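Local coordinates for protein polymerase subunit PA (Dhori virus, PDB 4CGS) that contributes to the viral RNA polymerase, of which this chain is the N-terminal, cap-snatching-type domain of subunit PA, and probably binds RNA, at residues P58-M64 with P88-K94; V124-M130 with V146-V151; W16-S22 with R35-C39; I48-H52 with L138-Q142. One frame throughout, in Å; residues are numbered along the deposited sequence. Where two conformers were deposited one is given.

Contact 1: residues P58-M64 with P88-K94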
loop_
_atom_site.group_PDB
_atom_site.type_symbol
_atom_site.label_atom_id
_atom_site.label_comp_id
_atom_site.label_asym_id
_atom_site.label_seq_id
_atom_site.Cartn_x
_atom_site.Cartn_y
_atom_site.Cartn_z
ATOM N N PRO A 58 3.988 15.956 -8.907
ATOM C CA PRO A 58 3.828 14.904 -7.883
ATOM C C PRO A 58 5.200 14.369 -7.434
ATOM O O PRO A 58 6.081 14.082 -8.239
ATOM C CB PRO A 58 2.986 13.831 -8.662
ATOM C CG PRO A 58 2.098 14.653 -9.540
ATOM C CD PRO A 58 2.941 15.837 -9.956
ATOM N N ARG A 59 5.320 14.223 -6.125
ATOM C CA ARG A 59 6.516 13.648 -5.505
ATOM C C ARG A 59 6.711 12.206 -5.864
ATOM O O ARG A 59 7.818 11.716 -5.914
ATOM C CB ARG A 59 6.479 13.878 -4.026
ATOM C CG ARG A 59 7.597 13.217 -3.247
ATOM C CD ARG A 59 7.468 13.614 -1.793
ATOM N NE ARG A 59 8.309 12.786 -0.923
ATOM C CZ ARG A 59 8.364 12.812 0.392
ATOM N NH1 ARG A 59 7.534 13.559 1.058
ATOM N NH2 ARG A 59 9.142 11.956 1.015
ATOM N N TYR A 60 5.617 11.484 -6.034
ATOM C CA TYR A 60 5.633 10.046 -6.175
ATOM C C TYR A 60 5.137 9.587 -7.502
ATOM O O TYR A 60 4.247 10.226 -8.086
ATOM C CB TYR A 60 4.715 9.386 -5.126
ATOM C CG TYR A 60 5.219 9.566 -3.720
ATOM C CD1 TYR A 60 6.147 8.696 -3.135
ATOM C CD2 TYR A 60 4.805 10.649 -2.934
ATOM C CE1 TYR A 60 6.582 8.862 -1.828
ATOM C CE2 TYR A 60 5.214 10.810 -1.642
ATOM C CZ TYR A 60 6.101 9.911 -1.073
ATOM O OH TYR A 60 6.497 10.146 0.244
ATOM N N ILE A 61 5.729 8.522 -8.005
ATOM C CA ILE A 61 5.172 7.695 -9.079
ATOM C C ILE A 61 4.665 6.416 -8.462
ATOM O O ILE A 61 5.412 5.746 -7.755
ATOM C CB ILE A 61 6.241 7.381 -10.154
ATOM C CG1 ILE A 61 6.738 8.713 -10.766
ATOM C CG2 ILE A 61 5.682 6.461 -11.207
ATOM C CD1 ILE A 61 7.969 8.538 -11.693
ATOM N N VAL A 62 3.409 6.082 -8.654
ATOM C CA VAL A 62 2.861 4.849 -8.135
ATOM C C VAL A 62 3.021 3.782 -9.149
ATOM O O VAL A 62 2.433 3.872 -10.235
ATOM C CB VAL A 62 1.334 5.002 -7.716
ATOM C CG1 VAL A 62 0.773 3.639 -7.293
ATOM C CG2 VAL A 62 1.142 6.036 -6.595
ATOM N N ASN A 63 3.795 2.738 -8.835
ATOM C CA ASN A 63 3.983 1.601 -9.750
ATOM C C ASN A 63 2.950 0.495 -9.470
ATOM O O ASN A 63 2.733 -0.348 -10.339
ATOM C CB ASN A 63 5.398 0.995 -9.562
ATOM C CG ASN A 63 6.523 1.827 -9.999
ATOM O OD1 ASN A 63 7.583 1.793 -9.371
ATOM N ND2 ASN A 63 6.333 2.598 -11.059
ATOM N N MET A 64 2.377 0.383 -8.279
ATOM C CA MET A 64 1.444 -0.673 -8.014
ATOM C C MET A 64 0.305 -0.651 -8.995
ATOM O O MET A 64 -0.224 0.417 -9.339
ATOM C CB MET A 64 0.915 -0.587 -6.614
ATOM C CG MET A 64 0.054 -1.726 -6.233
ATOM S SD MET A 64 -0.460 -1.657 -4.485
ATOM C CE MET A 64 -1.638 -3.005 -4.423
ATOM N N PRO A 88 9.434 -1.495 -6.745
ATOM C CA PRO A 88 8.846 -0.733 -5.626
ATOM C C PRO A 88 7.431 -0.309 -5.944
ATOM O O PRO A 88 7.116 0.058 -7.097
ATOM C CB PRO A 88 9.809 0.447 -5.471
ATOM C CG PRO A 88 11.059 0.027 -6.180
ATOM C CD PRO A 88 10.678 -0.862 -7.238
ATOM N N ASP A 89 6.590 -0.227 -4.919
ATOM C CA ASP A 89 5.213 0.246 -5.064
ATOM C C ASP A 89 5.090 1.714 -5.440
ATOM O O ASP A 89 4.208 2.110 -6.194
ATOM C CB ASP A 89 4.428 -0.097 -3.756
ATOM C CG ASP A 89 4.385 -1.553 -3.502
ATOM O OD1 ASP A 89 3.896 -2.282 -4.449
ATOM O OD2 ASP A 89 4.754 -1.998 -2.409
ATOM N N LEU A 90 6.042 2.520 -4.941
ATOM C CA LEU A 90 6.151 3.893 -5.323
ATOM C C LEU A 90 7.631 4.279 -5.554
ATOM O O LEU A 90 8.528 3.703 -4.957
ATOM C CB LEU A 90 5.561 4.903 -4.302
ATOM C CG LEU A 90 4.193 4.678 -3.709
ATOM C CD1 LEU A 90 4.258 3.794 -2.461
ATOM C CD2 LEU A 90 3.485 6.001 -3.432
ATOM N N LEU A 91 7.876 5.268 -6.415
ATOM C CA LEU A 91 9.117 5.962 -6.495
ATOM C C LEU A 91 8.961 7.319 -5.796
ATOM O O LEU A 91 8.050 8.058 -6.146
ATOM C CB LEU A 91 9.566 6.111 -7.920
ATOM C CG LEU A 91 9.685 4.901 -8.810
ATOM C CD1 LEU A 91 10.191 5.301 -10.187
ATOM C CD2 LEU A 91 10.521 3.808 -8.133
ATOM N N ASP A 92 9.842 7.639 -4.832
ATOM C CA ASP A 92 9.826 8.885 -4.133
ATOM C C ASP A 92 10.886 9.759 -4.821
ATOM O O ASP A 92 12.088 9.511 -4.674
ATOM C CB ASP A 92 10.182 8.652 -2.684
ATOM C CG ASP A 92 10.257 9.921 -1.872
ATOM O OD1 ASP A 92 10.334 11.031 -2.411
ATOM O OD2 ASP A 92 10.236 9.810 -0.604
ATOM N N LEU A 93 10.435 10.724 -5.620
ATOM C CA LEU A 93 11.349 11.523 -6.426
ATOM C C LEU A 93 12.070 12.606 -5.604
ATOM O O LEU A 93 13.091 13.218 -6.041
ATOM C CB LEU A 93 10.590 12.128 -7.583
ATOM C CG LEU A 93 9.785 11.162 -8.468
ATOM C CD1 LEU A 93 9.161 11.878 -9.664
ATOM C CD2 LEU A 93 10.717 10.032 -8.914
ATOM N N LYS A 94 11.571 12.887 -4.416
ATOM C CA LYS A 94 12.243 13.871 -3.487
ATOM C C LYS A 94 13.405 13.207 -2.839
ATOM O O LYS A 94 14.540 13.729 -2.916
ATOM C CB LYS A 94 11.240 14.426 -2.504
ATOM C CG LYS A 94 11.880 15.298 -1.467
ATOM C CD LYS A 94 10.857 15.657 -0.409
ATOM C CE LYS A 94 11.452 16.494 0.698
ATOM N NZ LYS A 94 10.418 16.659 1.733
#
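Two neighbouring strands of the domain's mixed sheet, 60-62 and 90-92, pair here as an antiparallel ladder, their axes 4.5 Å apart and their directions 169° apart. Ile61 and Leu91 form the hydrogen-bonded pair: Ile61 N donates to Leu91 O at 3.0 Å, and Leu91 N returns a bond to Ile61 O at 2.8 Å. Tyr60-Asp92 and Val62-Leu90 are the non-hydrogen-bonded pairs. Their side chains share one face of the sheet, where Leu90 CD2 lies 3.8 Å from Tyr60 CD1. At one end Asp89 O takes bonds from both Asn63 N and Met64 N. At the other, Arg59 runs extended from CG to NE and grips Asp92 side-on, with NE 3.1 Å from OD1 and NH2 2.9 Å from OD2. The two flat groups are turned 49° apart; NE comes to OD1 from above the carboxylate plane, whereas NH2 reaches OD2 on its syn side. Lys94 N reaches OD1 from the opposite face, making an Asx turn. Lys94 CD covers one guanidinium face and Tyr60 OH the other; Tyr137 bonds to both Tyr60 OH and Asp92 OD2. With both oxygens of this buried carboxylate multiply bonded, Asp92 probably stays charged and offsets the buried charge of Arg59.

Contact 2: residues V124-M130 with V146-V151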
loop_
_atom_site.group_PDB
_atom_site.type_symbol
_atom_site.label_atom_id
_atom_site.label_comp_id
_atom_site.label_asym_id
_atom_site.label_seq_id
_atom_site.Cartn_x
_atom_site.Cartn_y
_atom_site.Cartn_z
ATOM N N VAL A 124 2.647 -1.012 7.926
ATOM C CA VAL A 124 1.486 -0.545 8.681
ATOM C C VAL A 124 0.611 -1.702 9.023
ATOM O O VAL A 124 0.472 -2.671 8.245
ATOM C CB VAL A 124 0.711 0.533 7.900
ATOM C CG1 VAL A 124 1.536 1.786 7.620
ATOM C CG2 VAL A 124 0.107 0.037 6.597
ATOM N N SER A 125 -0.111 -1.613 10.147
ATOM C CA SER A 125 -1.075 -2.649 10.556
ATOM C C SER A 125 -2.453 -2.245 10.193
ATOM O O SER A 125 -2.787 -1.073 10.034
ATOM C CB SER A 125 -1.003 -2.945 12.040
ATOM O OG SER A 125 -1.685 -1.940 12.790
ATOM N N LEU A 126 -3.343 -3.238 10.120
ATOM C CA LEU A 126 -4.742 -2.968 9.832
ATOM C C LEU A 126 -5.367 -2.040 10.883
ATOM O O LEU A 126 -6.277 -1.281 10.589
ATOM C CB LEU A 126 -5.592 -4.272 9.683
ATOM C CG LEU A 126 -5.396 -5.238 8.504
ATOM C CD1 LEU A 126 -6.183 -6.550 8.685
ATOM C CD2 LEU A 126 -5.660 -4.608 7.137
ATOM N N SER A 127 -4.879 -2.127 12.125
ATOM C CA SER A 127 -5.405 -1.299 13.225
ATOM C C SER A 127 -4.754 0.055 13.272
ATOM O O SER A 127 -4.968 0.816 14.218
ATOM C CB SER A 127 -5.210 -2.017 14.556
ATOM O OG SER A 127 -3.880 -2.238 14.756
ATOM N N GLY A 128 -3.964 0.411 12.262
ATOM C CA GLY A 128 -3.516 1.759 12.129
ATOM C C GLY A 128 -2.155 2.057 12.749
ATOM O O GLY A 128 -1.750 3.220 12.916
ATOM N N GLN A 129 -1.449 1.006 13.106
ATOM C CA GLN A 129 -0.095 1.161 13.655
ATOM C C GLN A 129 0.956 1.320 12.544
ATOM O O GLN A 129 0.793 0.789 11.474
ATOM C CB GLN A 129 0.299 -0.019 14.577
ATOM C CG GLN A 129 -0.658 -0.151 15.741
ATOM C CD GLN A 129 -0.099 0.548 16.945
ATOM O OE1 GLN A 129 0.733 -0.002 17.655
ATOM N NE2 GLN A 129 -0.506 1.778 17.157
ATOM N N MET A 130 2.034 2.041 12.846
ATOM C CA MET A 130 3.093 2.280 11.914
ATOM C C MET A 130 4.406 1.851 12.546
ATOM O O MET A 130 4.684 2.183 13.712
ATOM C CB MET A 130 3.216 3.767 11.572
ATOM C CG MET A 130 2.042 4.333 10.845
ATOM S SD MET A 130 2.037 6.162 10.792
ATOM C CE MET A 130 1.837 6.608 12.642
ATOM N N VAL A 146 -3.014 8.210 5.994
ATOM C CA VAL A 146 -2.882 6.749 5.971
ATOM C C VAL A 146 -3.592 6.115 7.203
ATOM O O VAL A 146 -4.385 5.185 7.034
ATOM C CB VAL A 146 -1.415 6.327 5.916
ATOM C CG1 VAL A 146 -1.239 4.843 6.222
ATOM C CG2 VAL A 146 -0.777 6.760 4.620
ATOM N N THR A 147 -3.338 6.604 8.396
ATOM C CA THR A 147 -3.903 6.032 9.589
ATOM C C THR A 147 -5.397 6.277 9.635
ATOM O O THR A 147 -6.128 5.359 10.063
ATOM C CB THR A 147 -3.242 6.628 10.860
ATOM O OG1 THR A 147 -3.497 8.057 10.955
ATOM C CG2 THR A 147 -1.777 6.295 10.795
ATOM N N ASN A 148 -5.890 7.420 9.191
ATOM C CA ASN A 148 -7.324 7.593 9.279
ATOM C C ASN A 148 -8.036 6.603 8.357
ATOM O O ASN A 148 -9.130 6.109 8.712
ATOM C CB ASN A 148 -7.702 9.034 8.914
ATOM C CG ASN A 148 -7.279 10.041 9.974
ATOM O OD1 ASN A 148 -7.042 9.666 11.102
ATOM N ND2 ASN A 148 -7.095 11.311 9.580
ATOM N N PHE A 149 -7.474 6.330 7.190
ATOM C CA PHE A 149 -8.054 5.321 6.302
ATOM C C PHE A 149 -8.004 3.946 6.942
ATOM O O PHE A 149 -9.013 3.253 6.992
ATOM C CB PHE A 149 -7.314 5.292 4.966
ATOM C CG PHE A 149 -7.600 4.061 4.160
ATOM C CD1 PHE A 149 -8.919 3.741 3.771
ATOM C CD2 PHE A 149 -6.590 3.140 3.905
ATOM C CE1 PHE A 149 -9.170 2.535 3.101
ATOM C CE2 PHE A 149 -6.866 1.982 3.245
ATOM C CZ PHE A 149 -8.131 1.676 2.836
ATOM N N LEU A 150 -6.861 3.539 7.479
ATOM C CA LEU A 150 -6.733 2.187 8.060
ATOM C C LEU A 150 -7.737 2.016 9.199
ATOM O O LEU A 150 -8.390 0.998 9.326
ATOM C CB LEU A 150 -5.288 1.969 8.579
ATOM C CG LEU A 150 -4.230 1.816 7.450
ATOM C CD1 LEU A 150 -2.847 1.908 8.056
ATOM C CD2 LEU A 150 -4.415 0.539 6.651
ATOM N N VAL A 151 -7.864 3.002 10.071
ATOM C CA VAL A 151 -8.795 2.914 11.170
ATOM C C VAL A 151 -10.229 2.871 10.684
ATOM O O VAL A 151 -11.080 2.198 11.351
ATOM C CB VAL A 151 -8.575 4.118 12.119
ATOM C CG1 VAL A 151 -9.860 4.384 12.941
ATOM C CG2 VAL A 151 -7.220 3.966 12.862
#
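Leu126 C=O points end-on at the Leu150 peptide, its O standing over a face of that flat group, 3.4 Å from Leu150 O; both are acceptors and no bond joins them. Leu150 CD1 meets the peptide before that of Leu126 beyond its oxygen, 3.6 Å from Ser125 O. Gly128 O has the methyl Thr147 CG2 at 3.7 Å. The carbonyls of Ser125, Leu126 and Gly128 belong to the turn that ends strand 119-125 and lies against helix 140-157. Ser125 to Gly128 form a type I beta turn, and Gly128, its last residue, has a phi of 94°, as the glycine of a G1 bulge does, with Ser125 N bonded to Gln129 O. The helix packs close on the bare Gly128 CA, with Leu150 CB at 4.0 Å and Val151 CG2 on the side where a side chain would start. Ser125 OG braces the loop by accepting from Gln129 N. Before the turn, Val124 crosses Leu150 at about a right angle, its CG2 lodged between its own backbone N and carbonyl carbon and 3.8 Å from Leu150 CD1. After it, Met130 SD lies 3.8 Å from Thr147 CG2, while Thr147 OG1 bonds back to Arg143 O within the helix.

Contact 3: residues W16-S22 with R35-C39; sequences WALSETS and RIVEC
Trp16 and Arg35 meet in a cation-pi stack that joins helix 13-18 to helix 31-44. The guanidinium lies flat on the indole, with planes 8° apart and centres 3.8 Å apart, CZ over the five-membered ring. Arg35 CD continues the cover as a CH-pi contact, 4.0 Å from the centroid of the six-membered ring. This is the tight part of the contact. Arg35 can span it because its side chain is stretched out, CG trans to the backbone N (chi1 -174°) and straight on to NE. At the guanidinium edge, NE donates to Ser19 OG at 2.9 Å and NH2 to Trp16 O at 3.0 Å. Ser19 OG in turn donates a hydrogen bond to Trp16 O, and the two donors approach that oxygen from opposite faces of the carbonyl plane, NH2 lying 46° out of it. Cys39 SG fills in obliquely beside the ring, and Asp4 takes the indole NE1. The solvent side is looser. Exposed Glu20 makes no direct salt bridge with Arg35; a water lies between them, donating to Glu20 OE2 at 2.5 Å and accepting from Arg35 NH2 at 2.8 Å. Away from this water, buried Ser22 meets Glu38 at a second firm point: Glu38 OE2 accepts from Trp65 NE1, and the syn lone pair of this same oxygen accepts the hydrogen bond from Ser22 OG, 2.6 Å away.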
loop_
_atom_site.group_PDB
_atom_site.type_symbol
_atom_site.label_atom_id
_atom_site.label_comp_id
_atom_site.label_asym_id
_atom_site.label_seq_id
_atom_site.Cartn_x
_atom_site.Cartn_y
_atom_site.Cartn_z
ATOM N N TRP A 16 -11.694 -0.859 -6.135
ATOM C CA TRP A 16 -12.177 -2.210 -6.214
ATOM C C TRP A 16 -12.215 -2.652 -7.644
ATOM O O TRP A 16 -11.759 -3.779 -7.980
ATOM C CB TRP A 16 -13.511 -2.314 -5.582
ATOM C CG TRP A 16 -14.103 -3.689 -5.459
ATOM C CD1 TRP A 16 -15.113 -4.259 -6.215
ATOM C CD2 TRP A 16 -13.778 -4.653 -4.461
ATOM N NE1 TRP A 16 -15.397 -5.450 -5.766
ATOM C CE2 TRP A 16 -14.648 -5.784 -4.699
ATOM C CE3 TRP A 16 -12.864 -4.713 -3.448
ATOM C CZ2 TRP A 16 -14.592 -6.922 -3.911
ATOM C CZ3 TRP A 16 -12.854 -5.824 -2.633
ATOM C CH2 TRP A 16 -13.699 -6.901 -2.879
ATOM N N ALA A 17 -12.729 -1.828 -8.524
ATOM C CA ALA A 17 -12.796 -2.234 -9.916
ATOM C C ALA A 17 -11.354 -2.420 -10.510
ATOM O O ALA A 17 -11.080 -3.357 -11.297
ATOM C CB ALA A 17 -13.589 -1.231 -10.729
ATOM N N LEU A 18 -10.462 -1.504 -10.226
ATOM C CA LEU A 18 -9.110 -1.558 -10.724
ATOM C C LEU A 18 -8.410 -2.875 -10.270
ATOM O O LEU A 18 -7.577 -3.455 -10.989
ATOM C CB LEU A 18 -8.287 -0.294 -10.347
ATOM C CG LEU A 18 -6.896 -0.241 -11.025
ATOM C CD1 LEU A 18 -6.940 -0.497 -12.554
ATOM C CD2 LEU A 18 -6.140 1.025 -10.687
ATOM N N SER A 19 -8.717 -3.309 -9.066
ATOM C CA SER A 19 -8.142 -4.542 -8.558
ATOM C C SER A 19 -8.455 -5.768 -9.393
ATOM O O SER A 19 -7.787 -6.801 -9.257
ATOM C CB SER A 19 -8.497 -4.813 -7.115
ATOM O OG SER A 19 -9.800 -5.242 -6.948
ATOM N N GLU A 20 -9.453 -5.709 -10.265
ATOM C CA GLU A 20 -9.658 -6.879 -11.213
ATOM C C GLU A 20 -8.494 -7.093 -12.184
ATOM O O GLU A 20 -8.304 -8.158 -12.807
ATOM C CB GLU A 20 -10.809 -6.536 -12.089
ATOM C CG GLU A 20 -12.136 -6.597 -11.365
ATOM C CD GLU A 20 -13.327 -6.287 -12.296
ATOM O OE1 GLU A 20 -13.081 -5.692 -13.382
ATOM O OE2 GLU A 20 -14.479 -6.645 -11.944
ATOM N N THR A 21 -7.573 -6.105 -12.296
ATOM C CA THR A 21 -6.396 -6.250 -13.201
ATOM C C THR A 21 -5.272 -7.046 -12.553
ATOM O O THR A 21 -4.292 -7.358 -13.222
ATOM C CB THR A 21 -5.794 -4.871 -13.589
ATOM O OG1 THR A 21 -5.270 -4.150 -12.444
ATOM C CG2 THR A 21 -6.821 -3.994 -14.406
ATOM N N SER A 22 -5.400 -7.315 -11.238
ATOM C CA SER A 22 -4.448 -8.043 -10.501
ATOM C C SER A 22 -4.715 -9.555 -10.233
ATOM O O SER A 22 -5.705 -9.973 -9.710
ATOM C CB SER A 22 -4.270 -7.353 -9.174
ATOM O OG SER A 22 -3.318 -8.081 -8.454
ATOM N N ARG A 35 -8.017 -9.807 -1.602
ATOM C CA ARG A 35 -8.390 -8.691 -2.480
ATOM C C ARG A 35 -8.602 -7.439 -1.638
ATOM O O ARG A 35 -8.171 -6.341 -2.036
ATOM C CB ARG A 35 -9.658 -9.015 -3.250
ATOM C CG ARG A 35 -10.060 -8.013 -4.287
ATOM C CD ARG A 35 -11.194 -8.459 -5.149
ATOM N NE ARG A 35 -11.515 -7.448 -6.148
ATOM C CZ ARG A 35 -12.556 -7.554 -6.990
ATOM N NH1 ARG A 35 -13.332 -8.645 -6.904
ATOM N NH2 ARG A 35 -12.861 -6.565 -7.850
ATOM N N ILE A 36 -9.285 -7.583 -0.483
ATOM C CA ILE A 36 -9.451 -6.450 0.380
ATOM C C ILE A 36 -8.156 -5.919 0.863
ATOM O O ILE A 36 -7.922 -4.715 0.808
ATOM C CB ILE A 36 -10.409 -6.792 1.554
ATOM C CG1 ILE A 36 -11.844 -7.058 0.995
ATOM C CG2 ILE A 36 -10.449 -5.647 2.568
ATOM C CD1 ILE A 36 -12.826 -7.668 1.968
ATOM N N VAL A 37 -7.279 -6.770 1.368
ATOM C CA VAL A 37 -5.941 -6.331 1.775
ATOM C C VAL A 37 -5.159 -5.650 0.653
ATOM O O VAL A 37 -4.509 -4.629 0.886
ATOM C CB VAL A 37 -5.144 -7.445 2.461
ATOM C CG1 VAL A 37 -3.698 -7.020 2.716
ATOM C CG2 VAL A 37 -5.818 -7.837 3.768
ATOM N N GLU A 38 -5.294 -6.173 -0.554
ATOM C CA GLU A 38 -4.548 -5.577 -1.713
ATOM C C GLU A 38 -5.108 -4.207 -2.032
ATOM O O GLU A 38 -4.372 -3.269 -2.334
ATOM C CB GLU A 38 -4.615 -6.530 -2.911
ATOM C CG GLU A 38 -3.635 -6.177 -4.021
ATOM C CD GLU A 38 -3.595 -7.188 -5.133
ATOM O OE1 GLU A 38 -4.026 -8.338 -4.961
ATOM O OE2 GLU A 38 -3.172 -6.777 -6.246
ATOM N N CYS A 39 -6.410 -4.054 -1.919
ATOM C CA CYS A 39 -7.016 -2.753 -2.096
ATOM C C CYS A 39 -6.661 -1.791 -0.991
ATOM O O CYS A 39 -6.489 -0.599 -1.218
ATOM C CB CYS A 39 -8.536 -2.817 -2.199
ATOM S SG CYS A 39 -9.195 -3.581 -3.709
HETATM O O HOH W 1 -15.058 -6.316 -9.574
#

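Contact 4: residues I48-H52 with L138-Q142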
loop_
_atom_site.group_PDB
_atom_site.type_symbol
_atom_site.label_atom_id
_atom_site.label_comp_id
_atom_site.label_asym_id
_atom_site.label_seq_id
_atom_site.Cartn_x
_atom_site.Cartn_y
_atom_site.Cartn_z
ATOM N N ILE A 48 -0.314 8.097 0.548
ATOM C CA ILE A 48 1.071 8.552 0.646
ATOM C C ILE A 48 1.334 9.598 -0.440
ATOM O O ILE A 48 2.060 10.598 -0.181
ATOM C CB ILE A 48 2.045 7.384 0.481
ATOM C CG1 ILE A 48 1.992 6.447 1.696
ATOM C CG2 ILE A 48 3.481 7.789 0.211
ATOM C CD1 ILE A 48 2.689 5.095 1.568
ATOM N N SER A 49 0.802 9.388 -1.636
ATOM C CA SER A 49 1.138 10.216 -2.777
ATOM C C SER A 49 0.224 11.412 -3.025
ATOM O O SER A 49 0.657 12.356 -3.690
ATOM C CB SER A 49 1.221 9.310 -4.025
ATOM O OG SER A 49 0.088 8.554 -4.226
ATOM N N ASP A 50 -1.039 11.310 -2.613
ATOM C CA ASP A 50 -2.124 12.314 -2.812
ATOM C C ASP A 50 -1.731 13.757 -2.677
ATOM O O ASP A 50 -1.580 14.206 -1.563
ATOM C CB ASP A 50 -3.250 12.051 -1.796
ATOM C CG ASP A 50 -4.536 12.918 -1.993
ATOM O OD1 ASP A 50 -4.829 13.488 -3.096
ATOM O OD2 ASP A 50 -5.367 12.933 -1.037
ATOM N N MET A 51 -1.582 14.493 -3.786
ATOM C CA MET A 51 -1.348 15.973 -3.793
ATOM C C MET A 51 -0.018 16.336 -3.133
ATOM O O MET A 51 0.257 17.510 -2.894
ATOM C CB MET A 51 -2.507 16.734 -3.160
ATOM C CG MET A 51 -3.813 16.601 -3.936
ATOM S SD MET A 51 -5.311 17.332 -3.186
ATOM C CE MET A 51 -5.580 16.492 -1.603
ATOM N N HIS A 52 0.875 15.379 -2.876
ATOM C CA HIS A 52 2.199 15.712 -2.335
ATOM C C HIS A 52 3.104 16.046 -3.508
ATOM O O HIS A 52 3.224 15.256 -4.435
ATOM C CB HIS A 52 2.791 14.542 -1.533
ATOM C CG HIS A 52 2.172 14.408 -0.220
ATOM N ND1 HIS A 52 2.483 15.223 0.825
ATOM C CD2 HIS A 52 1.123 13.613 0.190
ATOM C CE1 HIS A 52 1.645 14.910 1.862
ATOM N NE2 HIS A 52 0.788 13.985 1.448
ATOM N N LEU A 138 7.315 8.987 6.868
ATOM C CA LEU A 138 6.085 9.694 6.501
ATOM C C LEU A 138 5.982 11.027 7.298
ATOM O O LEU A 138 6.347 11.093 8.474
ATOM C CB LEU A 138 4.841 8.824 6.751
ATOM C CG LEU A 138 4.729 7.569 5.904
ATOM C CD1 LEU A 138 3.473 6.854 6.382
ATOM C CD2 LEU A 138 4.632 7.870 4.420
ATOM N N ASP A 139 5.491 12.063 6.617
ATOM C CA ASP A 139 5.259 13.345 7.270
ATOM C C ASP A 139 3.959 13.320 8.035
ATOM O O ASP A 139 3.170 12.362 7.913
ATOM C CB ASP A 139 5.442 14.501 6.336
ATOM C CG ASP A 139 4.379 14.751 5.380
ATOM O OD1 ASP A 139 3.284 14.265 5.520
ATOM O OD2 ASP A 139 4.709 15.614 4.465
ATOM N N GLU A 140 3.649 14.374 8.790
ATOM C CA GLU A 140 2.489 14.314 9.682
ATOM C C GLU A 140 1.198 14.147 8.866
ATOM O O GLU A 140 0.303 13.406 9.282
ATOM C CB GLU A 140 2.460 15.557 10.558
ATOM C CG GLU A 140 1.409 15.488 11.632
ATOM C CD GLU A 140 1.323 16.716 12.540
ATOM O OE1 GLU A 140 1.984 17.690 12.245
ATOM O OE2 GLU A 140 0.557 16.698 13.514
ATOM N N VAL A 141 1.076 14.828 7.748
ATOM C CA VAL A 141 -0.125 14.750 6.912
ATOM C C VAL A 141 -0.266 13.355 6.328
ATOM O O VAL A 141 -1.346 12.764 6.352
ATOM C CB VAL A 141 -0.092 15.833 5.771
ATOM C CG1 VAL A 141 -1.225 15.570 4.773
ATOM C CG2 VAL A 141 -0.211 17.253 6.327
ATOM N N GLN A 142 0.833 12.774 5.817
ATOM C CA GLN A 142 0.782 11.410 5.365
ATOM C C GLN A 142 0.408 10.406 6.432
ATOM O O GLN A 142 -0.420 9.530 6.208
ATOM C CB GLN A 142 2.145 11.028 4.766
ATOM C CG GLN A 142 2.534 11.789 3.498
ATOM C CD GLN A 142 3.907 11.445 3.039
ATOM O OE1 GLN A 142 4.844 11.566 3.854
ATOM N NE2 GLN A 142 4.086 11.062 1.781
#
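His52, Gln142 and Ile48 carry most of this contact, in which the loop between helix 31-44 and strand 53-54 meets the start of helix 140-157. Gln142 is the hub. Its chain is extended beyond CG, and the amide NE2 donates to Ile48 O at 2.9 Å, with the oxygen almost in the amide plane and the N-H...O angle 168°. The other end of the amide is held too: OE1 accepts from Asp139 N at 2.9 Å through a lone pair in the carbonyl plane. Asp139, at the N-cap, answers by accepting Gln142 N on OD1, also at 2.9 Å. These reciprocal bonds form a capping box, so the residue that closes the helix start also reaches across to the loop. His52 stands at the end of a type II turn that begins at Ser49, and its ring lies against the stem of Gln142, NE2 of the imidazole 3.5 Å from Gln142 CG. The amide nitrogen sits above the centre of that same ring, the two planes turned 48° apart, while Val141 CG1 comes to the ring edge, 4.1 Å from His52 CE1. Ile48 completes the seam with its branches: CG2 lies 3.7 Å from Gln142 NE2, and CG1 meets Leu138 CD2 at 4.1 Å, crossing at about a right angle. The carbonyl Ile48 O can only accept and the backbone Asp139 N can only donate, so these two fix the amide's orientation; NE2 bonds to Tyr60 OH as well, leaving both ends of the buried amide satisfied.

How the contacts relate
From the N terminus, contact 3 closes first, a short loop joining helix 13-18 to helix 31-44. Contact 4 then opens at 48-52 and does not close until 138-142, enclosing every strand of the sheet. Contact 1 is nested within it, pairing strands 57-62 and 90-92 round helix 68-78. Contact 2 crosses contact 4: it opens at 124-130, inside that long loop, and closes at 146-151, farther along the same helix 140-157. Contacts 1 and 2 reach the same sheet on opposite sides of the chain's centre. Contact 4 lies against both, through Arg59 N to His52 O and Ile48 to Val146, while Met64 packs contact 1 onto Glu38 of contact 3.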